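Local atomic coordinates of Sso-CP2 metallo-carboxypetidase (Sulfolobus solfataricus, PDB entry 4MMO), a protein that probably acts as a zinc-dependent carboxypeptidase of the M20 family, removing residues from the C-terminal end of peptides. Residues 51-62 and 125-136. Residues are numbered along the deposited sequence; the frame is centred on the assembly and turned at random.
Sequences HPVVYAEINVNA and LNVNVKLLYEGE
With CG beside its own backbone N (chi1 -56°), Asn128 swings its amide across to the turn after strand 53-58, where OD1 accepts from Val60 N at 2.9 Å and from Ala62 N at 3.2 Å. Both donors stand somewhat out of the amide plane, and ND2 adds a weak bond to Ala62 O, so one side chain ties together the backbone of 60-62. Ile58 turns CG1 beside its backbone N (chi1 -57°), which carries CD1 to 4.0 Å from Leu131 CG, while CG2 faces Leu125 CD2 at 3.8 Å. From this end onward strands 53-58 and 128-134 run antiparallel, joined by paired backbone hydrogen bonds at Val54-Tyr133, Ala56-Leu131 and Ile58-Val129, whose side chains share one face. On the other face Leu132 CD1 lies at the edge of the Tyr55 ring and presses on Val53 CG1. Tyr55 and Lys130 run side by side, the phenol OH 3.7 Å from Lys130 CD; the lysine NZ goes on to the carbonyls of Lys154 and Lys156. Past Val54-Tyr133 direct backbone bonds give way to a water between Gly135 N and His51 O, and His51 N reaches Glu136 OE2 from above the carboxylate plane at 3.0 Å. Glu134, its OE2 hydrogen-bonded to the Ser141 and Tyr69 hydroxyls, lies close to the zinc ligand His71. In the mixed sheet of the zinc-binding catalytic domain, as in M20 peptidases, strand 43-46 flanks 53-58 and parallel strand 65-71 flanks 128-134; helix 24-39 covers the Ile58-Tyr133 face, and Tyr147 of helix 144-149 packs on Val53, Tyr55 and Leu132.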
ATOM      1  N   HIS A  51       7.531 -23.114  16.616  1.00 64.81           N
ATOM      2  CA  HIS A  51       8.340 -22.846  17.800  1.00 57.96           C
ATOM      3  C   HIS A  51       7.927 -23.751  18.961  1.00 46.93           C
ATOM      4  O   HIS A  51       6.759 -24.125  19.077  1.00 43.52           O
ATOM      5  CB  HIS A  51       8.229 -21.372  18.182  1.00 57.88           C
ATOM      6  CG  HIS A  51       8.612 -20.439  17.074  1.00 74.64           C
ATOM      7  ND1 HIS A  51       9.531 -20.777  16.106  1.00 73.21           N
ATOM      8  CD2 HIS A  51       8.195 -19.184  16.778  1.00 61.56           C
ATOM      9  CE1 HIS A  51       9.669 -19.768  15.262  1.00 69.88           C
ATOM     10  NE2 HIS A  51       8.872 -18.792  15.648  1.00 65.78           N
ATOM     11  N   PRO A  52       8.889 -24.116  19.822  1.00 44.97           N
ATOM     12  CA  PRO A  52       8.613 -25.105  20.865  1.00 54.22           C
ATOM     13  C   PRO A  52       7.869 -24.519  22.060  1.00 59.52           C
ATOM     14  O   PRO A  52       7.850 -23.304  22.253  1.00 46.11           O
ATOM     15  CB  PRO A  52      10.010 -25.550  21.290  1.00 52.38           C
ATOM     16  CG  PRO A  52      10.843 -24.334  21.102  1.00 41.52           C
ATOM     17  CD  PRO A  52      10.268 -23.607  19.906  1.00 37.29           C
ATOM     18  N   VAL A  53       7.272 -25.403  22.852  1.00 55.99           N
ATOM     19  CA  VAL A  53       6.538 -25.024  24.051  1.00 36.67           C
ATOM     20  C   VAL A  53       7.285 -25.526  25.281  1.00 40.19           C
ATOM     21  O   VAL A  53       7.738 -26.671  25.316  1.00 56.55           O
ATOM     22  CB  VAL A  53       5.108 -25.624  24.022  1.00 41.67           C
ATOM     23  CG1 VAL A  53       4.458 -25.595  25.394  1.00 51.99           C
ATOM     24  CG2 VAL A  53       4.245 -24.881  23.018  1.00 47.94           C
ATOM     25  N   VAL A  54       7.419 -24.666  26.287  1.00 39.23           N
ATOM     26  CA  VAL A  54       7.980 -25.081  27.567  1.00 39.50           C
ATOM     27  C   VAL A  54       6.848 -25.469  28.506  1.00 48.73           C
ATOM     28  O   VAL A  54       5.930 -24.684  28.742  1.00 40.98           O
ATOM     29  CB  VAL A  54       8.803 -23.967  28.229  1.00 42.70           C
ATOM     30  CG1 VAL A  54       9.478 -24.494  29.491  1.00 39.07           C
ATOM     31  CG2 VAL A  54       9.835 -23.416  27.263  1.00 46.05           C
ATOM     32  N   TYR A  55       6.925 -26.684  29.037  1.00 40.10           N
ATOM     33  CA  TYR A  55       5.912 -27.199  29.940  1.00 37.07           C
ATOM     34  C   TYR A  55       6.542 -27.693  31.234  1.00 38.44           C
ATOM     35  O   TYR A  55       7.651 -28.223  31.231  1.00 43.18           O
ATOM     36  CB  TYR A  55       5.128 -28.336  29.282  1.00 37.04           C
ATOM     37  CG  TYR A  55       4.118 -28.969  30.207  1.00 46.65           C
ATOM     38  CD1 TYR A  55       2.885 -28.371  30.433  1.00 50.11           C
ATOM     39  CD2 TYR A  55       4.399 -30.159  30.867  1.00 40.09           C
ATOM     40  CE1 TYR A  55       1.958 -28.942  31.279  1.00 39.26           C
ATOM     41  CE2 TYR A  55       3.476 -30.738  31.719  1.00 39.54           C
ATOM     42  CZ  TYR A  55       2.257 -30.122  31.923  1.00 45.40           C
ATOM     43  OH  TYR A  55       1.327 -30.688  32.771  1.00 48.64           O
ATOM     44  N   ALA A  56       5.823 -27.512  32.339  1.00 38.15           N
ATOM     45  CA  ALA A  56       6.258 -28.026  33.632  1.00 27.71           C
ATOM     46  C   ALA A  56       5.065 -28.162  34.562  1.00 50.43           C
ATOM     47  O   ALA A  56       4.098 -27.403  34.465  1.00 47.16           O
ATOM     48  CB  ALA A  56       7.308 -27.114  34.247  1.00 34.72           C
ATOM     49  N   GLU A  57       5.141 -29.140  35.454  1.00 53.48           N
ATOM     50  CA  GLU A  57       4.107 -29.351  36.451  1.00 54.78           C
ATOM     51  C   GLU A  57       4.717 -29.266  37.839  1.00 53.55           C
ATOM     52  O   GLU A  57       5.744 -29.885  38.113  1.00 42.20           O
ATOM     53  CB  GLU A  57       3.434 -30.710  36.254  1.00 49.66           C
ATOM     54  CG  GLU A  57       2.331 -30.993  37.265  1.00 65.45           C
ATOM     55  CD  GLU A  57       1.562 -32.259  36.952  1.00 74.87           C
ATOM     56  OE1 GLU A  57       2.006 -33.028  36.075  1.00 90.48           O
ATOM     57  OE2 GLU A  57       0.510 -32.484  37.584  1.00 68.94           O
ATOM     58  N   ILE A  58       4.085 -28.473  38.697  1.00 43.66           N
ATOM     59  CA  ILE A  58       4.437 -28.407  40.106  1.00 44.82           C
ATOM     60  C   ILE A  58       3.281 -29.013  40.889  1.00 42.41           C
ATOM     61  O   ILE A  58       2.264 -28.357  41.114  1.00 38.93           O
ATOM     62  CB  ILE A  58       4.679 -26.956  40.571  1.00 40.78           C
ATOM     63  CG1 ILE A  58       5.764 -26.293  39.719  1.00 45.10           C
ATOM     64  CG2 ILE A  58       5.086 -26.921  42.037  1.00 39.24           C
ATOM     65  CD1 ILE A  58       5.233 -25.551  38.512  1.00 42.38           C
ATOM     66  N   ASN A  59       3.435 -30.274  41.280  1.00 52.07           N
ATOM     67  CA  ASN A  59       2.398 -30.984  42.014  1.00 40.27           C
ATOM     68  C   ASN A  59       2.674 -31.012  43.511  1.00 50.64           C
ATOM     69  O   ASN A  59       3.739 -31.450  43.944  1.00 44.50           O
ATOM     70  CB  ASN A  59       2.263 -32.416  41.500  1.00 46.01           C
ATOM     71  CG  ASN A  59       1.132 -33.166  42.174  1.00 64.51           C
ATOM     72  OD1 ASN A  59      -0.040 -32.962  41.854  1.00 58.51           O
ATOM     73  ND2 ASN A  59       1.475 -34.037  43.115  1.00 82.96           N
ATOM     74  N   VAL A  60       1.705 -30.536  44.290  1.00 47.63           N
ATOM     75  CA  VAL A  60       1.780 -30.578  45.749  1.00 53.90           C
ATOM     76  C   VAL A  60       0.586 -31.336  46.330  1.00 48.45           C
ATOM     77  O   VAL A  60       0.201 -31.118  47.476  1.00 53.41           O
ATOM     78  CB  VAL A  60       1.826 -29.158  46.351  1.00 47.57           C
ATOM     79  CG1 VAL A  60       3.118 -28.461  45.963  1.00 36.59           C
ATOM     80  CG2 VAL A  60       0.616 -28.340  45.906  1.00 48.81           C
ATOM     81  N   ASN A  61       0.007 -32.225  45.529  1.00 47.05           N
ATOM     82  CA  ASN A  61      -1.121 -33.049  45.958  1.00 51.47           C
ATOM     83  C   ASN A  61      -2.318 -32.240  46.454  1.00 57.30           C
ATOM     84  O   ASN A  61      -3.084 -32.708  47.297  1.00 70.06           O
ATOM     85  CB  ASN A  61      -0.671 -34.038  47.037  1.00 59.33           C
ATOM     86  CG  ASN A  61       0.359 -35.023  46.525  1.00 82.19           C
ATOM     87  OD1 ASN A  61       1.528 -34.980  46.912  1.00 73.42           O
ATOM     88  ND2 ASN A  61      -0.072 -35.920  45.646  1.00 89.79           N
ATOM     89  N   ALA A  62      -2.479 -31.030  45.929  1.00 51.27           N
ATOM     90  CA  ALA A  62      -3.618 -30.193  46.291  1.00 38.29           C
ATOM     91  C   ALA A  62      -4.840 -30.593  45.476  1.00 42.74           C
ATOM     92  O   ALA A  62      -4.720 -31.234  44.430  1.00 45.00           O
ATOM     93  CB  ALA A  62      -3.290 -28.726  46.071  1.00 36.88           C
ATOM     94  N   LEU A 125       2.577 -23.436  49.140  1.00 55.15           N
ATOM     95  CA  LEU A 125       1.850 -23.638  47.887  1.00 43.03           C
ATOM     96  C   LEU A 125       0.790 -24.725  48.044  1.00 39.85           C
ATOM     97  O   LEU A 125       1.112 -25.894  48.265  1.00 41.56           O
ATOM     98  CB  LEU A 125       2.807 -23.998  46.744  1.00 50.92           C
ATOM     99  CG  LEU A 125       2.157 -24.124  45.361  1.00 44.38           C
ATOM    100  CD1 LEU A 125       1.590 -22.790  44.899  1.00 39.86           C
ATOM    101  CD2 LEU A 125       3.141 -24.667  44.334  1.00 47.93           C
ATOM    102  N   ASN A 126      -0.472 -24.331  47.917  1.00 39.83           N
ATOM    103  CA  ASN A 126      -1.592 -25.238  48.140  1.00 42.34           C
ATOM    104  C   ASN A 126      -2.484 -25.351  46.912  1.00 42.07           C
ATOM    105  O   ASN A 126      -3.699 -25.543  47.013  1.00 41.13           O
ATOM    106  CB  ASN A 126      -2.397 -24.782  49.357  1.00 35.60           C
ATOM    107  CG  ASN A 126      -1.598 -24.867  50.639  1.00 37.54           C
ATOM    108  OD1 ASN A 126      -1.344 -25.957  51.149  1.00 52.64           O
ATOM    109  ND2 ASN A 126      -1.195 -23.719  51.164  1.00 44.21           N
ATOM    110  N   VAL A 127      -1.856 -25.227  45.750  1.00 37.18           N
ATOM    111  CA  VAL A 127      -2.522 -25.438  44.475  1.00 34.62           C
ATOM    112  C   VAL A 127      -1.504 -26.018  43.503  1.00 43.22           C
ATOM    113  O   VAL A 127      -0.375 -25.539  43.416  1.00 34.46           O
ATOM    114  CB  VAL A 127      -3.118 -24.118  43.922  1.00 37.10           C
ATOM    115  CG1 VAL A 127      -2.072 -23.022  43.882  1.00 35.36           C
ATOM    116  CG2 VAL A 127      -3.740 -24.326  42.546  1.00 42.80           C
ATOM    117  N   ASN A 128      -1.893 -27.073  42.800  1.00 29.76           N
ATOM    118  CA  ASN A 128      -1.040 -27.639  41.773  1.00 37.72           C
ATOM    119  C   ASN A 128      -0.950 -26.652  40.622  1.00 46.66           C
ATOM    120  O   ASN A 128      -1.955 -26.052  40.235  1.00 39.60           O
ATOM    121  CB  ASN A 128      -1.603 -28.968  41.285  1.00 41.45           C
ATOM    122  CG  ASN A 128      -1.815 -29.954  42.409  1.00 45.97           C
ATOM    123  OD1 ASN A 128      -0.968 -30.100  43.288  1.00 43.50           O
ATOM    124  ND2 ASN A 128      -2.953 -30.637  42.388  1.00 40.35           N
ATOM    125  N   VAL A 129       0.254 -26.479  40.087  1.00 33.93           N
ATOM    126  CA  VAL A 129       0.486 -25.520  39.017  1.00 35.42           C
ATOM    127  C   VAL A 129       1.067 -26.203  37.789  1.00 36.65           C
ATOM    128  O   VAL A 129       2.066 -26.923  37.871  1.00 40.85           O
ATOM    129  CB  VAL A 129       1.425 -24.389  39.479  1.00 42.22           C
ATOM    130  CG1 VAL A 129       1.775 -23.454  38.321  1.00 35.09           C
ATOM    131  CG2 VAL A 129       0.773 -23.611  40.601  1.00 32.23           C
ATOM    132  N   LYS A 130       0.419 -25.973  36.655  1.00 34.85           N
ATOM    133  CA  LYS A 130       0.925 -26.409  35.362  1.00 30.39           C
ATOM    134  C   LYS A 130       1.291 -25.173  34.561  1.00 40.83           C
ATOM    135  O   LYS A 130       0.495 -24.235  34.459  1.00 36.58           O
ATOM    136  CB  LYS A 130      -0.131 -27.226  34.629  1.00 36.37           C
ATOM    137  CG  LYS A 130      -0.487 -28.516  35.334  1.00 28.58           C
ATOM    138  CD  LYS A 130      -1.560 -29.277  34.588  1.00 30.94           C
ATOM    139  CE  LYS A 130      -1.755 -30.663  35.177  1.00 37.23           C
ATOM    140  NZ  LYS A 130      -2.816 -31.417  34.460  1.00 46.54           N
ATOM    141  N   LEU A 131       2.505 -25.170  34.015  1.00 35.60           N
ATOM    142  CA  LEU A 131       3.025 -24.032  33.266  1.00 35.41           C
ATOM    143  C   LEU A 131       3.051 -24.339  31.777  1.00 33.44           C
ATOM    144  O   LEU A 131       3.497 -25.409  31.365  1.00 41.29           O
ATOM    145  CB  LEU A 131       4.444 -23.698  33.724  1.00 36.38           C
ATOM    146  CG  LEU A 131       4.662 -23.373  35.201  1.00 45.56           C
ATOM    147  CD1 LEU A 131       6.146 -23.137  35.442  1.00 35.44           C
ATOM    148  CD2 LEU A 131       3.843 -22.163  35.635  1.00 26.17           C
ATOM    149  N   LEU A 132       2.572 -23.395  30.975  1.00 41.45           N
ATOM    150  CA  LEU A 132       2.580 -23.550  29.526  1.00 37.62           C
ATOM    151  C   LEU A 132       3.039 -22.262  28.864  1.00 37.60           C
ATOM    152  O   LEU A 132       2.275 -21.303  28.752  1.00 34.62           O
ATOM    153  CB  LEU A 132       1.192 -23.943  29.013  1.00 32.26           C
ATOM    154  CG  LEU A 132       1.139 -24.436  27.565  1.00 34.55           C
ATOM    155  CD1 LEU A 132       1.901 -25.731  27.427  1.00 67.74           C
ATOM    156  CD2 LEU A 132      -0.295 -24.630  27.099  1.00 44.23           C
ATOM    157  N   TYR A 133       4.299 -22.254  28.436  1.00 38.21           N
ATOM    158  CA  TYR A 133       4.896 -21.096  27.787  1.00 32.98           C
ATOM    159  C   TYR A 133       5.102 -21.357  26.294  1.00 34.54           C
ATOM    160  O   TYR A 133       5.885 -22.235  25.923  1.00 42.21           O
ATOM    161  CB  TYR A 133       6.243 -20.778  28.429  1.00 33.74           C
ATOM    162  CG  TYR A 133       6.192 -20.557  29.924  1.00 27.95           C
ATOM    163  CD1 TYR A 133       5.086 -19.967  30.525  1.00 40.66           C
ATOM    164  CD2 TYR A 133       7.256 -20.930  30.734  1.00 33.75           C
ATOM    165  CE1 TYR A 133       5.044 -19.754  31.889  1.00 27.26           C
ATOM    166  CE2 TYR A 133       7.225 -20.725  32.094  1.00 28.56           C
ATOM    167  CZ  TYR A 133       6.114 -20.136  32.670  1.00 35.80           C
ATOM    168  OH  TYR A 133       6.078 -19.931  34.029  1.00 32.68           O
ATOM    169  N   GLU A 134       4.404 -20.599  25.447  1.00 36.07           N
ATOM    170  CA  GLU A 134       4.550 -20.736  23.996  1.00 35.93           C
ATOM    171  C   GLU A 134       5.460 -19.651  23.422  1.00 41.32           C
ATOM    172  O   GLU A 134       5.793 -18.678  24.105  1.00 41.22           O
ATOM    173  CB  GLU A 134       3.188 -20.702  23.293  1.00 30.90           C
ATOM    174  CG  GLU A 134       2.523 -19.320  23.214  1.00 42.01           C
ATOM    175  CD  GLU A 134       1.626 -19.168  21.994  1.00 44.49           C
ATOM    176  OE1 GLU A 134       1.984 -19.686  20.914  1.00 41.78           O
ATOM    177  OE2 GLU A 134       0.558 -18.529  22.113  1.00 38.01           O
ATOM    178  N   GLY A 135       5.835 -19.818  22.155  1.00 36.29           N
ATOM    179  CA  GLY A 135       6.744 -18.900  21.491  1.00 37.92           C
ATOM    180  C   GLY A 135       6.178 -18.291  20.220  1.00 38.68           C
ATOM    181  O   GLY A 135       6.936 -17.764  19.407  1.00 42.67           O
ATOM    182  N   GLU A 136       4.857 -18.346  20.052  1.00 33.53           N
ATOM    183  CA  GLU A 136       4.207 -17.860  18.831  1.00 34.73           C
ATOM    184  C   GLU A 136       3.038 -16.911  19.093  1.00 43.15           C
ATOM    185  O   GLU A 136       2.239 -16.646  18.191  1.00 41.46           O
ATOM    186  CB  GLU A 136       3.689 -19.043  18.007  1.00 37.83           C
ATOM    187  CG  GLU A 136       4.762 -20.008  17.547  1.00 42.39           C
ATOM    188  CD  GLU A 136       4.193 -21.188  16.781  1.00 54.61           C
ATOM    189  OE1 GLU A 136       3.023 -21.553  17.024  1.00 56.56           O
ATOM    190  OE2 GLU A 136       4.917 -21.754  15.936  1.00 64.62           O
TER
HETATM  191  O   HOH W   1       5.017 -22.218  20.815  1.00 50.22           O